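Local coordinates for restriction endonuclease S subunits (Thermoanaerobacter tengcongensis, PDB 3OKG), which probably serves as the DNA-recognition subunit of a type I methyltransferase, in which S and M polypeptides combine, at residues 84-92 with 102-110; 92-102 with 137-146. All blocks are in the same frame, centred on the assembly; numbering follows the deposited sequence.

Contact 1 (84-92 with 102-110); sequences VIRSGDVIF and IALVPPDLD. With SO4 (sulfate ion), chain H.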
loop_
_atom_site.group_PDB
_atom_site.type_symbol
_atom_site.label_atom_id
_atom_site.label_comp_id
_atom_site.label_asym_id
_atom_site.label_seq_id
_atom_site.Cartn_x
_atom_site.Cartn_y
_atom_site.Cartn_z
ATOM N N VAL A 84 21.324 -12.341 -28.373
ATOM C CA VAL A 84 20.999 -11.218 -29.235
ATOM C C VAL A 84 19.497 -11.007 -29.176
ATOM O O VAL A 84 18.737 -11.949 -29.334
ATOM C CB VAL A 84 21.373 -11.511 -30.689
ATOM C CG1 VAL A 84 20.812 -10.449 -31.605
ATOM C CG2 VAL A 84 22.882 -11.627 -30.847
ATOM N N ILE A 85 19.064 -9.788 -28.889
ATOM C CA ILE A 85 17.629 -9.533 -28.904
ATOM C C ILE A 85 17.222 -8.734 -30.130
ATOM O O ILE A 85 18.020 -7.973 -30.705
ATOM C CB ILE A 85 17.145 -8.826 -27.633
ATOM C CG1 ILE A 85 17.927 -7.517 -27.402
ATOM C CG2 ILE A 85 17.326 -9.763 -26.450
ATOM C CD1 ILE A 85 17.534 -6.745 -26.113
ATOM N N ARG A 86 15.965 -8.894 -30.506
ATOM C CA ARG A 86 15.409 -8.197 -31.669
ATOM C C ARG A 86 14.123 -7.485 -31.280
ATOM O O ARG A 86 13.434 -7.885 -30.334
ATOM C CB ARG A 86 15.129 -9.189 -32.803
ATOM C CG ARG A 86 16.380 -9.908 -33.342
ATOM C CD ARG A 86 17.234 -8.955 -34.179
ATOM N NE ARG A 86 18.477 -9.600 -34.589
ATOM C CZ ARG A 86 19.516 -8.965 -35.124
ATOM N NH1 ARG A 86 19.475 -7.650 -35.322
ATOM N NH2 ARG A 86 20.604 -9.651 -35.459
ATOM N N SER A 87 13.807 -6.411 -31.999
ATOM C CA SER A 87 12.578 -5.691 -31.745
ATOM C C SER A 87 11.402 -6.662 -31.647
ATOM O O SER A 87 11.204 -7.496 -32.530
ATOM C CB SER A 87 12.309 -4.724 -32.914
ATOM O OG SER A 87 11.195 -3.916 -32.604
ATOM N N GLY A 88 10.599 -6.531 -30.600
ATOM C CA GLY A 88 9.434 -7.383 -30.472
ATOM C C GLY A 88 9.672 -8.672 -29.709
ATOM O O GLY A 88 8.714 -9.403 -29.427
ATOM N N ASP A 89 10.927 -8.985 -29.373
ATOM C CA ASP A 89 11.157 -10.201 -28.583
ATOM C C ASP A 89 10.516 -9.979 -27.214
ATOM O O ASP A 89 10.449 -8.854 -26.736
ATOM C CB ASP A 89 12.646 -10.470 -28.323
ATOM C CG ASP A 89 13.376 -11.033 -29.536
ATOM O OD1 ASP A 89 12.724 -11.443 -30.511
ATOM O OD2 ASP A 89 14.616 -11.057 -29.503
ATOM N N VAL A 90 10.092 -11.060 -26.573
ATOM C CA VAL A 90 9.779 -11.020 -25.162
ATOM C C VAL A 90 10.946 -11.650 -24.437
ATOM O O VAL A 90 11.402 -12.731 -24.820
ATOM C CB VAL A 90 8.467 -11.792 -24.876
ATOM C CG1 VAL A 90 8.228 -11.916 -23.355
ATOM C CG2 VAL A 90 7.284 -11.083 -25.568
ATOM N N ILE A 91 11.444 -11.004 -23.384
ATOM C CA ILE A 91 12.479 -11.643 -22.580
ATOM C C ILE A 91 11.892 -11.991 -21.226
ATOM O O ILE A 91 11.219 -11.192 -20.606
ATOM C CB ILE A 91 13.737 -10.755 -22.439
ATOM C CG1 ILE A 91 13.333 -9.355 -21.963
ATOM C CG2 ILE A 91 14.384 -10.579 -23.809
ATOM C CD1 ILE A 91 14.556 -8.448 -21.609
ATOM N N PHE A 92 12.170 -13.200 -20.767
ATOM C CA PHE A 92 11.475 -13.776 -19.618
ATOM C C PHE A 92 12.543 -14.366 -18.682
ATOM O O PHE A 92 13.221 -15.321 -19.055
ATOM C CB PHE A 92 10.579 -14.910 -20.156
ATOM C CG PHE A 92 9.814 -15.641 -19.087
ATOM C CD1 PHE A 92 8.472 -15.372 -18.874
ATOM C CD2 PHE A 92 10.441 -16.624 -18.313
ATOM C CE1 PHE A 92 7.762 -16.051 -17.902
ATOM C CE2 PHE A 92 9.738 -17.305 -17.342
ATOM C CZ PHE A 92 8.396 -17.019 -17.131
ATOM N N ILE A 102 9.972 -9.567 -16.883
ATOM C CA ILE A 102 9.533 -10.048 -18.181
ATOM C C ILE A 102 9.180 -8.803 -18.963
ATOM O O ILE A 102 8.442 -7.970 -18.445
ATOM C CB ILE A 102 8.254 -10.881 -18.042
ATOM C CG1 ILE A 102 8.511 -12.133 -17.166
ATOM C CG2 ILE A 102 7.705 -11.262 -19.435
ATOM C CD1 ILE A 102 7.217 -12.756 -16.642
ATOM N N ALA A 103 9.670 -8.672 -20.196
ATOM C CA ALA A 103 9.520 -7.382 -20.891
ATOM C C ALA A 103 9.527 -7.560 -22.367
ATOM O O ALA A 103 10.028 -8.560 -22.864
ATOM C CB ALA A 103 10.648 -6.456 -20.491
ATOM N N LEU A 104 9.000 -6.556 -23.065
ATOM C CA LEU A 104 8.952 -6.554 -24.525
ATOM C C LEU A 104 10.058 -5.663 -25.041
ATOM O O LEU A 104 10.234 -4.552 -24.565
ATOM C CB LEU A 104 7.606 -6.008 -24.998
ATOM C CG LEU A 104 7.373 -5.873 -26.511
ATOM C CD1 LEU A 104 7.306 -7.266 -27.170
ATOM C CD2 LEU A 104 6.093 -5.073 -26.758
ATOM N N VAL A 105 10.829 -6.165 -25.987
ATOM C CA VAL A 105 11.990 -5.432 -26.460
ATOM C C VAL A 105 11.530 -4.377 -27.478
ATOM O O VAL A 105 10.911 -4.727 -28.484
ATOM C CB VAL A 105 13.011 -6.392 -27.117
ATOM C CG1 VAL A 105 14.189 -5.592 -27.748
ATOM C CG2 VAL A 105 13.530 -7.422 -26.081
ATOM N N PRO A 106 11.801 -3.104 -27.204
ATOM C CA PRO A 106 11.394 -2.020 -28.110
ATOM C C PRO A 106 12.245 -2.022 -29.373
ATOM O O PRO A 106 13.230 -2.760 -29.417
ATOM C CB PRO A 106 11.671 -0.760 -27.287
ATOM C CG PRO A 106 12.768 -1.154 -26.363
ATOM C CD PRO A 106 12.521 -2.597 -26.023
ATOM N N PRO A 107 11.892 -1.227 -30.381
ATOM C CA PRO A 107 12.700 -1.235 -31.604
ATOM C C PRO A 107 14.086 -0.615 -31.416
ATOM O O PRO A 107 15.014 -1.054 -32.088
ATOM C CB PRO A 107 11.816 -0.462 -32.613
ATOM C CG PRO A 107 10.728 0.175 -31.789
ATOM C CD PRO A 107 10.522 -0.733 -30.629
ATOM N N ASP A 108 14.231 0.350 -30.507
ATOM C CA ASP A 108 15.519 0.994 -30.266
ATOM C C ASP A 108 16.576 -0.010 -29.803
ATOM O O ASP A 108 17.765 0.219 -29.955
ATOM C CB ASP A 108 15.373 2.160 -29.262
ATOM C CG ASP A 108 14.071 2.083 -28.438
ATOM O OD1 ASP A 108 12.946 1.976 -29.032
ATOM O OD2 ASP A 108 14.179 2.155 -27.188
ATOM N N LEU A 109 16.137 -1.150 -29.279
ATOM C CA LEU A 109 17.068 -2.159 -28.756
ATOM C C LEU A 109 17.308 -3.337 -29.722
ATOM O O LEU A 109 17.916 -4.340 -29.354
ATOM C CB LEU A 109 16.573 -2.680 -27.392
ATOM C CG LEU A 109 16.703 -1.668 -26.266
ATOM C CD1 LEU A 109 16.254 -2.220 -24.904
ATOM C CD2 LEU A 109 18.153 -1.203 -26.208
ATOM N N ASP A 110 16.839 -3.216 -30.955
ATOM C CA ASP A 110 17.078 -4.260 -31.945
ATOM C C ASP A 110 18.566 -4.538 -32.144
ATOM O O ASP A 110 19.360 -3.617 -32.347
ATOM C CB ASP A 110 16.447 -3.891 -33.298
ATOM C CG ASP A 110 16.394 -5.078 -34.248
ATOM O OD1 ASP A 110 15.563 -5.985 -34.044
ATOM O OD2 ASP A 110 17.202 -5.125 -35.194
HETATM S S SO4 H . 19.159 -13.320 -35.368
HETATM O O1 SO4 H . 20.070 -13.545 -36.490
HETATM O O2 SO4 H . 18.120 -12.379 -35.784
HETATM O O3 SO4 H . 18.546 -14.595 -34.973
HETATM O O4 SO4 H . 19.895 -12.757 -34.233
#
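D110 reaches back to the type II turn that leads into strand 90-93, at the open end of a β hairpin. Its CB stands 3.9 Å from the backbone N of S87, and with CG anti to the backbone N (chi1 -167°) the carboxylate turns toward the backbone of R86 and S87. OD1 accepts the amide of S87 through its anti lone pair, S87 N to D110 OD1 being 2.7 Å, and also touches CA and CD of R86. OD2 meets R86 NH1 at the edge of the guanidinium in a salt bridge whose hydrogen bond is weak (3.4 Å), the two planes 45° apart. R86 NE and NH2 make weak hydrogen bonds to a sulfate ion, probably from the crystallisation liquor. Within the turn R86-D89, G88 N donates to V105 O at 2.8 Å, and D89 O at its end accepts from V105 N. The V105 side chain points in toward 84-92: CG1 packs on I85 CD1 at 3.9 Å, and CG2 on I91 CG2 at 4.0 Å. Farther along, I91 and A103 exchange two backbone bonds as an antiparallel hydrogen-bonded pair. Strand 118-121 flanks 90-93 on its other edge, I66 covers I91 and A103, and helix 130-137 packs against V90 and L104.

Contact 2 (92-102 with 137-146); sequences FATTRPYLKNI and CRSDFITNQL. With SO4 (sulfate ion), chain C.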
loop_
_atom_site.group_PDB
_atom_site.type_symbol
_atom_site.label_atom_id
_atom_site.label_comp_id
_atom_site.label_asym_id
_atom_site.label_seq_id
_atom_site.Cartn_x
_atom_site.Cartn_y
_atom_site.Cartn_z
ATOM N N PHE A 92 12.170 -13.200 -20.767
ATOM C CA PHE A 92 11.475 -13.776 -19.618
ATOM C C PHE A 92 12.543 -14.366 -18.682
ATOM O O PHE A 92 13.221 -15.321 -19.055
ATOM C CB PHE A 92 10.579 -14.910 -20.156
ATOM C CG PHE A 92 9.814 -15.641 -19.087
ATOM C CD1 PHE A 92 8.472 -15.372 -18.874
ATOM C CD2 PHE A 92 10.441 -16.624 -18.313
ATOM C CE1 PHE A 92 7.762 -16.051 -17.902
ATOM C CE2 PHE A 92 9.738 -17.305 -17.342
ATOM C CZ PHE A 92 8.396 -17.019 -17.131
ATOM N N ALA A 93 12.754 -13.765 -17.519
ATOM C CA ALA A 93 13.842 -14.232 -16.649
ATOM C C ALA A 93 13.526 -15.643 -16.170
ATOM O O ALA A 93 12.404 -15.905 -15.736
ATOM C CB ALA A 93 14.017 -13.304 -15.463
ATOM N N THR A 94 14.499 -16.553 -16.262
ATOM C CA THR A 94 14.280 -17.916 -15.794
ATOM C C THR A 94 14.577 -18.063 -14.297
ATOM O O THR A 94 14.120 -18.999 -13.683
ATOM C CB THR A 94 15.049 -18.947 -16.615
ATOM O OG1 THR A 94 16.443 -18.586 -16.681
ATOM C CG2 THR A 94 14.465 -19.003 -18.019
ATOM N N THR A 95 15.320 -17.121 -13.729
ATOM C CA THR A 95 15.512 -17.046 -12.276
ATOM C C THR A 95 14.319 -16.340 -11.614
ATOM O O THR A 95 13.810 -15.355 -12.152
ATOM C CB THR A 95 16.789 -16.263 -11.965
ATOM O OG1 THR A 95 17.921 -17.049 -12.357
ATOM C CG2 THR A 95 16.890 -15.944 -10.473
ATOM N N ARG A 96 13.872 -16.845 -10.462
ATOM C CA ARG A 96 12.726 -16.293 -9.743
ATOM C C ARG A 96 11.499 -15.822 -10.556
ATOM O O ARG A 96 10.920 -14.776 -10.280
ATOM C CB ARG A 96 13.212 -15.201 -8.768
ATOM C CG ARG A 96 14.200 -15.745 -7.738
ATOM C CD ARG A 96 14.686 -14.666 -6.784
ATOM N NE ARG A 96 15.760 -13.879 -7.370
ATOM C CZ ARG A 96 17.041 -14.227 -7.322
ATOM N NH1 ARG A 96 17.404 -15.352 -6.721
ATOM N NH2 ARG A 96 17.963 -13.450 -7.879
ATOM N N PRO A 97 11.078 -16.620 -11.539
ATOM C CA PRO A 97 10.014 -16.213 -12.476
ATOM C C PRO A 97 8.830 -15.468 -11.868
ATOM O O PRO A 97 8.178 -14.663 -12.544
ATOM C CB PRO A 97 9.541 -17.541 -13.061
ATOM C CG PRO A 97 10.666 -18.502 -12.762
ATOM C CD PRO A 97 11.209 -18.083 -11.441
ATOM N N TYR A 98 8.574 -15.692 -10.583
ATOM C CA TYR A 98 7.396 -15.108 -9.979
ATOM C C TYR A 98 7.578 -13.604 -9.847
ATOM O O TYR A 98 6.621 -12.890 -9.605
ATOM C CB TYR A 98 7.122 -15.725 -8.606
ATOM C CG TYR A 98 8.291 -15.612 -7.657
ATOM C CD1 TYR A 98 8.442 -14.487 -6.847
ATOM C CD2 TYR A 98 9.243 -16.639 -7.554
ATOM C CE1 TYR A 98 9.498 -14.368 -5.979
ATOM C CE2 TYR A 98 10.307 -16.521 -6.686
ATOM C CZ TYR A 98 10.429 -15.399 -5.897
ATOM O OH TYR A 98 11.480 -15.254 -5.030
ATOM N N LEU A 99 8.808 -13.123 -9.979
ATOM C CA LEU A 99 9.047 -11.687 -9.839
ATOM C C LEU A 99 8.512 -10.902 -11.063
ATOM O O LEU A 99 8.269 -9.714 -10.979
ATOM C CB LEU A 99 10.534 -11.403 -9.628
ATOM C CG LEU A 99 11.146 -11.833 -8.289
ATOM C CD1 LEU A 99 12.657 -11.576 -8.230
ATOM C CD2 LEU A 99 10.437 -11.145 -7.143
ATOM N N LYS A 100 8.348 -11.599 -12.178
ATOM C CA LYS A 100 7.866 -11.021 -13.438
ATOM C C LYS A 100 8.863 -10.051 -14.049
ATOM O O LYS A 100 8.487 -9.013 -14.603
ATOM C CB LYS A 100 6.504 -10.335 -13.277
ATOM C CG LYS A 100 5.487 -11.140 -12.486
ATOM C CD LYS A 100 4.914 -12.271 -13.260
ATOM C CE LYS A 100 3.676 -12.819 -12.498
ATOM N NZ LYS A 100 3.034 -13.940 -13.236
ATOM N N ASN A 101 10.137 -10.403 -13.975
ATOM C CA ASN A 101 11.130 -9.713 -14.787
ATOM C C ASN A 101 10.964 -10.158 -16.231
ATOM O O ASN A 101 11.678 -11.021 -16.751
ATOM C CB ASN A 101 12.535 -9.972 -14.230
ATOM C CG ASN A 101 12.751 -9.235 -12.933
ATOM O OD1 ASN A 101 13.081 -9.829 -11.909
ATOM N ND2 ASN A 101 12.507 -7.925 -12.961
ATOM N N ILE A 102 9.972 -9.567 -16.883
ATOM C CA ILE A 102 9.533 -10.048 -18.181
ATOM C C ILE A 102 9.180 -8.803 -18.963
ATOM O O ILE A 102 8.442 -7.970 -18.445
ATOM C CB ILE A 102 8.254 -10.881 -18.042
ATOM C CG1 ILE A 102 8.511 -12.133 -17.166
ATOM C CG2 ILE A 102 7.705 -11.262 -19.435
ATOM C CD1 ILE A 102 7.217 -12.756 -16.642
ATOM N N CYS A 137 2.860 -13.995 -21.359
ATOM C CA CYS A 137 3.971 -14.429 -20.525
ATOM C C CYS A 137 4.013 -13.804 -19.145
ATOM O O CYS A 137 4.654 -14.341 -18.242
ATOM C CB CYS A 137 5.306 -14.204 -21.237
ATOM S SG CYS A 137 5.495 -15.381 -22.574
ATOM N N ARG A 138 3.356 -12.661 -18.968
ATOM C CA ARG A 138 3.275 -12.078 -17.628
ATOM C C ARG A 138 2.226 -12.730 -16.729
ATOM O O ARG A 138 2.135 -12.398 -15.535
ATOM C CB ARG A 138 3.016 -10.570 -17.738
ATOM C CG ARG A 138 4.266 -9.877 -18.245
ATOM C CD ARG A 138 4.240 -8.407 -18.080
ATOM N NE ARG A 138 3.904 -7.963 -16.736
ATOM C CZ ARG A 138 4.768 -7.698 -15.766
ATOM N NH1 ARG A 138 6.067 -7.862 -15.944
ATOM N NH2 ARG A 138 4.310 -7.262 -14.606
ATOM N N SER A 139 1.433 -13.629 -17.287
ATOM C CA SER A 139 0.375 -14.225 -16.477
ATOM C C SER A 139 0.916 -15.278 -15.517
ATOM O O SER A 139 1.838 -16.025 -15.860
ATOM C CB SER A 139 -0.701 -14.887 -17.332
ATOM O OG SER A 139 -1.562 -15.627 -16.474
ATOM N N ASP A 140 0.315 -15.356 -14.334
ATOM C CA ASP A 140 0.544 -16.485 -13.406
ATOM C C ASP A 140 0.269 -17.846 -14.089
ATOM O O ASP A 140 0.853 -18.855 -13.716
ATOM C CB ASP A 140 -0.378 -16.375 -12.179
ATOM C CG ASP A 140 -0.009 -15.236 -11.243
ATOM O OD1 ASP A 140 1.043 -14.576 -11.428
ATOM O OD2 ASP A 140 -0.795 -14.992 -10.294
ATOM N N PHE A 141 -0.605 -17.865 -15.083
ATOM C CA PHE A 141 -0.909 -19.119 -15.785
ATOM C C PHE A 141 0.373 -19.761 -16.338
ATOM O O PHE A 141 0.487 -21.000 -16.412
ATOM C CB PHE A 141 -1.921 -18.891 -16.919
ATOM C CG PHE A 141 -2.318 -20.153 -17.619
ATOM C CD1 PHE A 141 -3.193 -21.048 -17.013
ATOM C CD2 PHE A 141 -1.798 -20.468 -18.866
ATOM C CE1 PHE A 141 -3.560 -22.228 -17.655
ATOM C CE2 PHE A 141 -2.160 -21.643 -19.503
ATOM C CZ PHE A 141 -3.035 -22.524 -18.891
ATOM N N ILE A 142 1.333 -18.919 -16.734
ATOM C CA ILE A 142 2.625 -19.397 -17.255
ATOM C C ILE A 142 3.587 -19.786 -16.146
ATOM O O ILE A 142 4.127 -20.891 -16.147
ATOM C CB ILE A 142 3.306 -18.332 -18.154
ATOM C CG1 ILE A 142 2.505 -18.123 -19.438
ATOM C CG2 ILE A 142 4.764 -18.716 -18.462
ATOM C CD1 ILE A 142 2.043 -19.379 -20.138
ATOM N N THR A 143 3.787 -18.867 -15.199
ATOM C CA THR A 143 4.570 -19.098 -13.986
ATOM C C THR A 143 4.246 -20.414 -13.361
ATOM O O THR A 143 5.120 -21.192 -12.972
ATOM C CB THR A 143 4.115 -18.109 -12.885
ATOM O OG1 THR A 143 4.189 -16.784 -13.377
ATOM C CG2 THR A 143 4.933 -18.259 -11.590
ATOM N N ASN A 144 2.946 -20.642 -13.220
ATOM C CA ASN A 144 2.462 -21.746 -12.426
ATOM C C ASN A 144 2.734 -23.089 -13.111
ATOM O O ASN A 144 2.616 -24.160 -12.491
ATOM C CB ASN A 144 0.982 -21.532 -12.115
ATOM C CG ASN A 144 0.740 -20.390 -11.076
ATOM O OD1 ASN A 144 1.680 -19.848 -10.458
ATOM N ND2 ASN A 144 -0.533 -20.030 -10.891
ATOM N N GLN A 145 3.129 -23.030 -14.381
ATOM C CA GLN A 145 3.453 -24.254 -15.128
ATOM C C GLN A 145 4.924 -24.656 -15.022
ATOM O O GLN A 145 5.327 -25.754 -15.448
ATOM C CB GLN A 145 3.088 -24.085 -16.598
ATOM C CG GLN A 145 1.606 -24.027 -16.881
ATOM C CD GLN A 145 1.368 -23.935 -18.376
ATOM O OE1 GLN A 145 1.746 -24.831 -19.118
ATOM N NE2 GLN A 145 0.772 -22.837 -18.827
ATOM N N LEU A 146 5.740 -23.777 -14.448
ATOM C CA LEU A 146 7.182 -24.030 -14.418
ATOM C C LEU A 146 7.534 -24.877 -13.199
ATOM O O LEU A 146 7.699 -24.379 -12.089
ATOM C CB LEU A 146 7.950 -22.704 -14.422
ATOM C CG LEU A 146 7.665 -21.908 -15.702
ATOM C CD1 LEU A 146 8.328 -20.530 -15.555
ATOM C CD2 LEU A 146 8.181 -22.632 -16.935
HETATM S S SO4 C . 15.731 -19.528 -8.720
HETATM O O1 SO4 C . 14.286 -19.306 -8.888
HETATM O O2 SO4 C . 16.160 -20.767 -9.389
HETATM O O3 SO4 C . 16.465 -18.397 -9.280
HETATM O O4 SO4 C . 16.010 -19.623 -7.288
#
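The N-terminal end of helix 140-143, capped by S139 whose OG accepts from F141 N, is where the loop of the 90-93/102-104 hairpin docks through K100. K100 NZ donates to R138 O at 2.9 Å, from above the carbonyl plane, and to the anti lone pair of D140 OD1 at 2.8 Å in a salt bridge; T143 OG1 is 3.1 Å from the same NZ. The K100 chain bends at chi2 (-75°) and then runs extended, which carries NZ to this group of oxygens. R138 has its strongest partner in E400, a salt bridge through NE, and NH2 donates to S61 O; NH1 points edge-on to K100 O and I102 O in two weak bonds, while CG slides past I102 CG2 at 3.9 Å. Deeper in, the F92 ring takes C137 O at its edge, 3.6 Å from CE1, and its CZ lies 3.8 Å from L146 CD1. That leucine methyl also touches P97 CB at 4.1 Å, bridging strand 90-93 and the 3-10 segment 97-99. The C-terminal helix 392-407, which carries E400, lies alongside and pairs R398 with D140, while V164 of helix 161-165 and I121 of strand 118-121 pack against F92.

Overall arrangement
Both contacts fall within the first of the two DNA specificity ranges, their centres about 16 Å apart. Along the chain their segments alternate, running 84-92, 92-102, 102-110 and 137-146, and F92 and I102 belong to both. Contact 1 pairs strands 90-93 and 102-104 of a three-stranded antiparallel sheet; contact 2 takes the loop joining those strands and sets it against the helical segment 137-146. They meet directly where V90 CG1 packs on C137 CB. Contact 1, with the R86-D110 end, lies farther from the chain centre, and the K100 end meets helix 392-407, so the hairpin runs from the outer part of the domain to the helical part of the chain.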